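Side-chain contacts in putative hydroxymethylglutaryl-CoA synthase (Streptococcus mutans, PDB 3SQZ), which binds coenzyme A and, as a thiolase-fold enzyme, probably condenses acetyl-CoA with acetoacetyl-CoA to give 3-hydroxy-3-methylglutaryl-CoA: residues M107-T112 with T149-Y154; D40-T45 with G319-L324; F407-K410 with Q416-Y419. All coordinates share one frame; numbering follows the deposited sequence. Where two conformers were deposited one is given.

Overall arrangement
The three contacts sample the layered thiolase fold and its edge. Contact 2 encloses contact 1 along the chain, and contact 3 follows both near the C-terminus. Contacts 1 and 2, with centres about 16 Å apart, use strands 105-111 and 37-45 of the same mixed sheet, each covered by a different helix, 147-161 or 315-326. Contact 2 joins segments 274 residues apart and so ties the N-terminal family region to the C-terminal one. Contact 3 belongs to a separate antiparallel sheet, its centre about 23 Å from that of contact 1 and about 26 Å from that of contact 2. Two contacts are therefore core packing, the third peripheral.

Contact 1 of 3, residues M107-T112 with T149-Y154; sequences MVILAT and TAALNY
Met107, Ile109, Ala151 and Tyr154 make the strand-helix packing of a beta-alpha-beta crossover. Helix 147-161 follows strand 137-141 and leads into strand 166-175. All three strands are parallel, and strand 105-111 lies between the other two, so the helix runs over it. The segment axes bear this out: they approach to 8.6 Å and meet at 164°, nearly antiparallel. Here the helix sits closest to the strand, with Ile109 CG2 3.6 Å from Ala151 CB. The small methyl of Ala151 is consistent with the close backbone approach at this point, where the CA atoms of Ile109 and Ala151 are 6.4 Å apart. One helical turn further on, Tyr154 comes down on Met107. With CG anti to the backbone N (chi1 178°), the methionine chain reaches out toward the helix, and the bend at chi3 (65°) then turns the terminal methyl in under the aromatic ring. Met107 CE sits 3.8 Å from the centroid of the Tyr154 ring and almost exactly on its normal, a CH-pi contact. Its sulfur joins the same face nearer the phenol end, where Met107 SD is 3.5 Å from Tyr154 CE2. This is a Met-aromatic contact in which both sulfur and methyl lie over the face. Ile109 links the two spots: besides the CG2 contact with Ala151, its CD1 is 4.1 Å from Tyr154 CD2, approaching obliquely. Tyr154 also touches Arg137 and Phe139 of strand 137-141. The pairs across the two segments are apolar or sulfur-aromatic, so their attraction probably rests on dispersion and on the polarisable sulfur against the pi cloud; the methyl centred on the ring probably helps fix its orientation, together with these neighbours.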
loop_
_atom_site.group_PDB
_atom_site.type_symbol
_atom_site.label_atom_id
_atom_site.label_comp_id
_atom_site.label_asym_id
_atom_site.label_seq_id
_atom_site.Cartn_x
_atom_site.Cartn_y
_atom_site.Cartn_z
ATOM N N MET A 107 -9.691 15.025 -8.993
ATOM C CA MET A 107 -10.030 14.341 -7.757
ATOM C C MET A 107 -8.757 13.734 -7.186
ATOM O O MET A 107 -7.988 13.084 -7.913
ATOM C CB MET A 107 -11.117 13.279 -7.974
ATOM C CG MET A 107 -11.464 12.521 -6.714
ATOM S SD MET A 107 -13.107 11.755 -6.666
ATOM C CE MET A 107 -12.956 10.545 -7.974
ATOM N N VAL A 108 -8.528 13.964 -5.897
ATOM C CA VAL A 108 -7.378 13.426 -5.178
ATOM C C VAL A 108 -7.932 12.690 -3.967
ATOM O O VAL A 108 -8.626 13.291 -3.135
ATOM C CB VAL A 108 -6.448 14.559 -4.706
ATOM C CG1 VAL A 108 -5.259 13.985 -3.933
ATOM C CG2 VAL A 108 -5.964 15.411 -5.886
ATOM N N ILE A 109 -7.667 11.390 -3.882
ATOM C CA ILE A 109 -8.183 10.572 -2.793
ATOM C C ILE A 109 -7.013 9.974 -2.028
ATOM O O ILE A 109 -6.157 9.297 -2.619
ATOM C CB ILE A 109 -9.073 9.410 -3.285
ATOM C CG1 ILE A 109 -10.152 9.917 -4.253
ATOM C CG2 ILE A 109 -9.684 8.682 -2.098
ATOM C CD1 ILE A 109 -11.003 8.805 -4.859
ATOM N N LEU A 110 -6.977 10.201 -0.719
ATOM C CA LEU A 110 -5.991 9.577 0.153
ATOM C C LEU A 110 -6.646 8.451 0.933
ATOM O O LEU A 110 -7.538 8.702 1.749
ATOM C CB LEU A 110 -5.418 10.608 1.124
ATOM C CG LEU A 110 -4.505 10.033 2.216
ATOM C CD1 LEU A 110 -3.274 9.337 1.645
ATOM C CD2 LEU A 110 -4.110 11.127 3.202
ATOM N N ALA A 111 -6.219 7.223 0.661
ATOM C CA ALA A 111 -6.598 6.058 1.452
ATOM C C ALA A 111 -5.539 5.860 2.528
ATOM O O ALA A 111 -4.346 5.796 2.217
ATOM C CB ALA A 111 -6.684 4.833 0.555
ATOM N N THR A 112 -5.961 5.809 3.789
ATOM C CA THR A 112 -5.010 5.670 4.877
ATOM C C THR A 112 -5.716 5.212 6.140
ATOM O O THR A 112 -6.924 5.422 6.298
ATOM C CB THR A 112 -4.260 7.009 5.158
ATOM O OG1 THR A 112 -3.201 6.786 6.092
ATOM C CG2 THR A 112 -5.206 8.075 5.729
ATOM N N THR A 149 -8.810 0.280 -2.466
ATOM C CA THR A 149 -9.633 -0.426 -3.439
ATOM C C THR A 149 -10.909 0.345 -3.770
ATOM O O THR A 149 -11.301 0.451 -4.936
ATOM C CB THR A 149 -9.947 -1.833 -2.928
ATOM O OG1 THR A 149 -8.710 -2.540 -2.827
ATOM C CG2 THR A 149 -10.888 -2.577 -3.861
ATOM N N ALA A 150 -11.556 0.890 -2.744
ATOM C CA ALA A 150 -12.731 1.737 -2.953
ATOM C C ALA A 150 -12.338 3.029 -3.667
ATOM O O ALA A 150 -13.064 3.504 -4.546
ATOM C CB ALA A 150 -13.426 2.040 -1.631
ATOM N N ALA A 151 -11.185 3.589 -3.314
ATOM C CA ALA A 151 -10.707 4.799 -3.969
ATOM C C ALA A 151 -10.515 4.566 -5.461
ATOM O O ALA A 151 -10.909 5.391 -6.286
ATOM C CB ALA A 151 -9.400 5.261 -3.331
ATOM N N LEU A 152 -9.889 3.448 -5.804
ATOM C CA LEU A 152 -9.653 3.114 -7.192
ATOM C C LEU A 152 -10.962 2.929 -7.944
ATOM O O LEU A 152 -11.093 3.335 -9.094
ATOM C CB LEU A 152 -8.816 1.843 -7.268
ATOM C CG LEU A 152 -8.139 1.516 -8.586
ATOM C CD1 LEU A 152 -7.180 2.639 -8.952
ATOM C CD2 LEU A 152 -7.386 0.208 -8.456
ATOM N N ASN A 153 -11.931 2.292 -7.296
ATOM C CA ASN A 153 -13.211 2.066 -7.937
ATOM C C ASN A 153 -13.952 3.372 -8.229
ATOM O O ASN A 153 -14.482 3.564 -9.319
ATOM C CB ASN A 153 -14.065 1.133 -7.092
ATOM C CG ASN A 153 -15.343 0.750 -7.782
ATOM O OD1 ASN A 153 -16.414 1.252 -7.456
ATOM N ND2 ASN A 153 -15.238 -0.139 -8.760
ATOM N N TYR A 154 -14.009 4.260 -7.242
ATOM C CA TYR A 154 -14.614 5.566 -7.460
ATOM C C TYR A 154 -13.856 6.307 -8.573
ATOM O O TYR A 154 -14.468 6.888 -9.468
ATOM C CB TYR A 154 -14.625 6.353 -6.150
ATOM C CG TYR A 154 -15.277 7.728 -6.178
ATOM C CD1 TYR A 154 -16.118 8.138 -7.216
ATOM C CD2 TYR A 154 -15.054 8.616 -5.132
ATOM C CE1 TYR A 154 -16.708 9.412 -7.199
ATOM C CE2 TYR A 154 -15.638 9.874 -5.106
ATOM C CZ TYR A 154 -16.453 10.267 -6.137
ATOM O OH TYR A 154 -17.020 11.528 -6.091
#

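Contact 2 of 3, residues D40-T45 with G319-L324; sequences DKIGFT and GLLSLL
Phe44 is the flat side chain at this interface, yet neither its face nor its edge is met by segment 319-324. It is the methylene that touches: Phe44 CB is 3.8 Å from Leu321 CD2, while the nearest ring atom, Phe44 CG, is 4.5 Å from the same methyl. The cause is chi1 of 178°, which sets CG opposite the backbone N and carries the ring away from the helix. Elsewhere Phe44 touches Ile192 of strand 188-198. Leu321 uses both of its branches, since the other, CD1, lies 4.0 Å from Ile42 CG2. The two methyls of one leucine thus span Ile42 and Phe44, residues i and i+2 on the same face of the strand. Ile42 and Leu321 lie alongside one another, pointing opposite ways. The longer branch of Ile42 extends beyond this pair until CD1 comes 4.3 Å from Leu320 CD2, a looser touch. On the helix, Leu320 and Leu324 also pack on Ile336 of strand 335-342. The segment axes stay 9.9 Å apart and cross at -109°, so the strand crosses the helix transversely. The helix belongs to the C-terminal family region and the strand to the N-terminal one. Aliphatic packing of a buried helix against a sheet is characteristic of the layered thiolase fold, in which a helix layer is enclosed between beta-sheets.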
loop_
_atom_site.group_PDB
_atom_site.type_symbol
_atom_site.label_atom_id
_atom_site.label_comp_id
_atom_site.label_asym_id
_atom_site.label_seq_id
_atom_site.Cartn_x
_atom_site.Cartn_y
_atom_site.Cartn_z
ATOM N N ASP A 40 -2.823 4.195 -15.174
ATOM C CA ASP A 40 -1.905 4.675 -16.194
ATOM C C ASP A 40 -0.462 4.668 -15.706
ATOM O O ASP A 40 0.449 4.352 -16.470
ATOM C CB ASP A 40 -2.304 6.092 -16.595
ATOM C CG ASP A 40 -1.480 6.634 -17.733
ATOM O OD1 ASP A 40 -1.433 5.992 -18.807
ATOM O OD2 ASP A 40 -0.885 7.714 -17.557
ATOM N N LYS A 41 -0.267 5.063 -14.449
ATOM C CA LYS A 41 1.057 5.124 -13.840
ATOM C C LYS A 41 0.948 4.741 -12.375
ATOM O O LYS A 41 -0.083 4.996 -11.741
ATOM C CB LYS A 41 1.681 6.518 -13.994
ATOM C CG LYS A 41 2.065 6.833 -15.448
ATOM C CD LYS A 41 2.777 8.168 -15.620
ATOM C CE LYS A 41 1.818 9.335 -15.423
ATOM N NZ LYS A 41 2.394 10.635 -15.914
ATOM N N ILE A 42 2.009 4.124 -11.854
ATOM C CA ILE A 42 2.129 3.767 -10.447
ATOM C C ILE A 42 3.435 4.329 -9.900
ATOM O O ILE A 42 4.501 4.080 -10.468
ATOM C CB ILE A 42 2.125 2.234 -10.226
ATOM C CG1 ILE A 42 0.890 1.580 -10.847
ATOM C CG2 ILE A 42 2.218 1.915 -8.748
ATOM C CD1 ILE A 42 0.943 0.060 -10.886
ATOM N N GLY A 43 3.339 5.099 -8.819
ATOM C CA GLY A 43 4.506 5.606 -8.126
ATOM C C GLY A 43 4.603 4.970 -6.756
ATOM O O GLY A 43 3.588 4.559 -6.178
ATOM N N PHE A 44 5.821 4.877 -6.235
ATOM C CA PHE A 44 6.024 4.357 -4.896
ATOM C C PHE A 44 7.125 5.114 -4.191
ATOM O O PHE A 44 8.182 5.358 -4.768
ATOM C CB PHE A 44 6.391 2.867 -4.910
ATOM C CG PHE A 44 6.643 2.312 -3.537
ATOM C CD1 PHE A 44 5.597 2.199 -2.631
ATOM C CD2 PHE A 44 7.918 1.941 -3.133
ATOM C CE1 PHE A 44 5.814 1.715 -1.355
ATOM C CE2 PHE A 44 8.137 1.454 -1.858
ATOM C CZ PHE A 44 7.087 1.342 -0.966
ATOM N N THR A 45 6.885 5.471 -2.940
ATOM C CA THR A 45 7.885 6.089 -2.065
ATOM C C THR A 45 7.873 5.351 -0.727
ATOM O O THR A 45 6.797 5.078 -0.202
ATOM C CB THR A 45 7.587 7.610 -1.828
ATOM O OG1 THR A 45 7.704 8.328 -3.065
ATOM C CG2 THR A 45 8.538 8.233 -0.800
ATOM N N GLY A 319 2.410 -4.966 -3.997
ATOM C CA GLY A 319 2.564 -6.289 -4.573
ATOM C C GLY A 319 2.286 -6.307 -6.066
ATOM O O GLY A 319 2.979 -6.995 -6.823
ATOM N N LEU A 320 1.265 -5.570 -6.510
ATOM C CA LEU A 320 1.016 -5.426 -7.941
ATOM C C LEU A 320 2.257 -4.844 -8.636
ATOM O O LEU A 320 2.715 -5.345 -9.666
ATOM C CB LEU A 320 -0.207 -4.538 -8.184
ATOM C CG LEU A 320 -0.485 -4.188 -9.649
ATOM C CD1 LEU A 320 -0.795 -5.423 -10.512
ATOM C CD2 LEU A 320 -1.611 -3.163 -9.749
ATOM N N LEU A 321 2.813 -3.785 -8.062
ATOM C CA LEU A 321 3.994 -3.154 -8.640
ATOM C C LEU A 321 5.182 -4.121 -8.686
ATOM O O LEU A 321 5.871 -4.233 -9.698
ATOM C CB LEU A 321 4.337 -1.908 -7.836
ATOM C CG LEU A 321 5.488 -1.058 -8.361
ATOM C CD1 LEU A 321 5.215 -0.532 -9.770
ATOM C CD2 LEU A 321 5.753 0.075 -7.379
ATOM N N SER A 322 5.398 -4.832 -7.587
ATOM C CA SER A 322 6.453 -5.826 -7.502
ATOM C C SER A 322 6.265 -6.910 -8.575
ATOM O O SER A 322 7.216 -7.305 -9.254
ATOM C CB SER A 322 6.438 -6.428 -6.100
ATOM O OG SER A 322 7.575 -7.238 -5.858
ATOM N N LEU A 323 5.033 -7.383 -8.725
ATOM C CA LEU A 323 4.700 -8.347 -9.764
ATOM C C LEU A 323 5.065 -7.824 -11.148
ATOM O O LEU A 323 5.732 -8.503 -11.929
ATOM C CB LEU A 323 3.206 -8.648 -9.714
ATOM C CG LEU A 323 2.657 -9.452 -10.894
ATOM C CD1 LEU A 323 3.235 -10.880 -10.929
ATOM C CD2 LEU A 323 1.135 -9.474 -10.857
ATOM N N LEU A 324 4.621 -6.615 -11.473
ATOM C CA LEU A 324 4.816 -6.106 -12.822
ATOM C C LEU A 324 6.284 -5.872 -13.137
ATOM O O LEU A 324 6.711 -6.052 -14.280
ATOM C CB LEU A 324 4.030 -4.814 -13.033
ATOM C CG LEU A 324 2.515 -4.943 -12.875
ATOM C CD1 LEU A 324 1.848 -3.661 -13.343
ATOM C CD2 LEU A 324 1.971 -6.153 -13.630
#

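Contact 3 of 3, residues F407-K410 with Q416-Y419; sequences FALK and QRIY
Leu409 and Tyr419 form an antiparallel non-hydrogen-bonded pair, and beside them Lys410 N donates to Ile418 O in a nearly straight bond of 2.7 Å. The segment axes twist to 142°. The pair is supplemented by a CA-H...O contact of Tyr419 CA with Ala408 O at 3.4 Å. On the face bearing these two residues, Leu409 packs against both Tyr419 and Arg417. Its CG stands anti to the backbone N, which swings the fork over toward strand 416-421, and CD1 comes to lie over one face of the Tyr419 ring, 4.2 Å from the centroid and offset toward the rim. Both methyls of Leu409 also lie over one face of the Arg417 guanidinium. CD2 comes nearest, 3.6 Å from Arg417 NH1, whereas CD1 is shared between ring and arginine, with Arg417 CB at 3.7 Å. The bend of Arg417 at chi3 (75°) brings the guanidinium back beside the tyrosine, where Arg417 NE donates to Tyr419 OH at 2.9 Å, with the oxygen in the guanidinium plane. Asp84 OD2 holds both polar ends in place, by a salt bridge to Arg417 NH1 and a hydrogen bond to Tyr419 OH. The hairpin, whose partner across strand 407-413 is strand 397-398, leans on helix 85-94 through Phe407 and Tyr419, and Tyr125 of helix 122-129 meets the Tyr419 ring edge-to-face.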
loop_
_atom_site.group_PDB
_atom_site.type_symbol
_atom_site.label_atom_id
_atom_site.label_comp_id
_atom_site.label_asym_id
_atom_site.label_seq_id
_atom_site.Cartn_x
_atom_site.Cartn_y
_atom_site.Cartn_z
ATOM N N PHE A 407 9.593 15.740 0.334
ATOM C CA PHE A 407 8.759 16.532 1.229
ATOM C C PHE A 407 8.983 16.115 2.669
ATOM O O PHE A 407 9.283 14.952 2.953
ATOM C CB PHE A 407 7.279 16.368 0.862
ATOM C CG PHE A 407 6.975 16.725 -0.564
ATOM C CD1 PHE A 407 6.843 18.051 -0.947
ATOM C CD2 PHE A 407 6.851 15.739 -1.532
ATOM C CE1 PHE A 407 6.571 18.382 -2.265
ATOM C CE2 PHE A 407 6.576 16.065 -2.851
ATOM C CZ PHE A 407 6.446 17.388 -3.219
ATOM N N ALA A 408 8.815 17.064 3.585
ATOM C CA ALA A 408 8.983 16.779 4.998
ATOM C C ALA A 408 8.025 17.605 5.833
ATOM O O ALA A 408 7.631 18.716 5.448
ATOM C CB ALA A 408 10.423 17.051 5.440
ATOM N N LEU A 409 7.677 17.060 6.994
ATOM C CA LEU A 409 7.078 17.841 8.062
ATOM C C LEU A 409 8.192 18.673 8.688
ATOM O O LEU A 409 9.185 18.134 9.180
ATOM C CB LEU A 409 6.470 16.912 9.102
ATOM C CG LEU A 409 5.851 17.584 10.332
ATOM C CD1 LEU A 409 4.589 18.356 9.979
ATOM C CD2 LEU A 409 5.557 16.539 11.393
ATOM N N LYS A 410 8.043 19.994 8.645
ATOM C CA LYS A 410 9.079 20.925 9.090
ATOM C C LYS A 410 8.966 21.284 10.564
ATOM O O LYS A 410 9.970 21.431 11.257
ATOM C CB LYS A 410 9.034 22.213 8.261
ATOM C CG LYS A 410 9.199 21.995 6.767
ATOM C CD LYS A 410 10.529 21.343 6.444
ATOM C CE LYS A 410 10.746 21.252 4.942
ATOM N NZ LYS A 410 10.861 22.592 4.310
ATOM N N GLN A 416 -0.737 23.689 13.706
ATOM C CA GLN A 416 -0.736 23.427 12.270
ATOM C C GLN A 416 0.510 22.644 11.857
ATOM O O GLN A 416 1.636 23.095 12.080
ATOM C CB GLN A 416 -0.738 24.730 11.476
ATOM C CG GLN A 416 -1.898 25.668 11.773
ATOM C CD GLN A 416 -1.926 26.873 10.838
ATOM O OE1 GLN A 416 -1.521 26.788 9.670
ATOM N NE2 GLN A 416 -2.408 27.993 11.342
ATOM N N ARG A 417 0.320 21.502 11.210
ATOM C CA ARG A 417 1.438 20.737 10.670
ATOM C C ARG A 417 1.964 21.446 9.428
ATOM O O ARG A 417 1.226 21.660 8.470
ATOM C CB ARG A 417 0.982 19.312 10.349
ATOM C CG ARG A 417 0.570 18.531 11.582
ATOM C CD ARG A 417 -0.018 17.166 11.263
ATOM N NE ARG A 417 0.984 16.174 10.856
ATOM C CZ ARG A 417 1.698 15.428 11.702
ATOM N NH1 ARG A 417 2.563 14.544 11.229
ATOM N NH2 ARG A 417 1.558 15.576 13.017
ATOM N N ILE A 418 3.237 21.831 9.457
ATOM C CA ILE A 418 3.812 22.618 8.378
ATOM C C ILE A 418 4.654 21.709 7.487
ATOM O O ILE A 418 5.669 21.164 7.931
ATOM C CB ILE A 418 4.687 23.767 8.916
ATOM C CG1 ILE A 418 3.878 24.663 9.871
ATOM C CG2 ILE A 418 5.294 24.563 7.761
ATOM C CD1 ILE A 418 2.651 25.297 9.249
ATOM N N TYR A 419 4.214 21.546 6.243
ATOM C CA TYR A 419 4.897 20.701 5.272
ATOM C C TYR A 419 5.587 21.549 4.221
ATOM O O TYR A 419 5.107 22.622 3.864
ATOM C CB TYR A 419 3.887 19.805 4.561
ATOM C CG TYR A 419 3.192 18.823 5.462
ATOM C CD1 TYR A 419 3.846 17.676 5.898
ATOM C CD2 TYR A 419 1.881 19.039 5.878
ATOM C CE1 TYR A 419 3.222 16.774 6.722
ATOM C CE2 TYR A 419 1.237 18.134 6.699
ATOM C CZ TYR A 419 1.912 17.005 7.120
ATOM O OH TYR A 419 1.275 16.107 7.939
#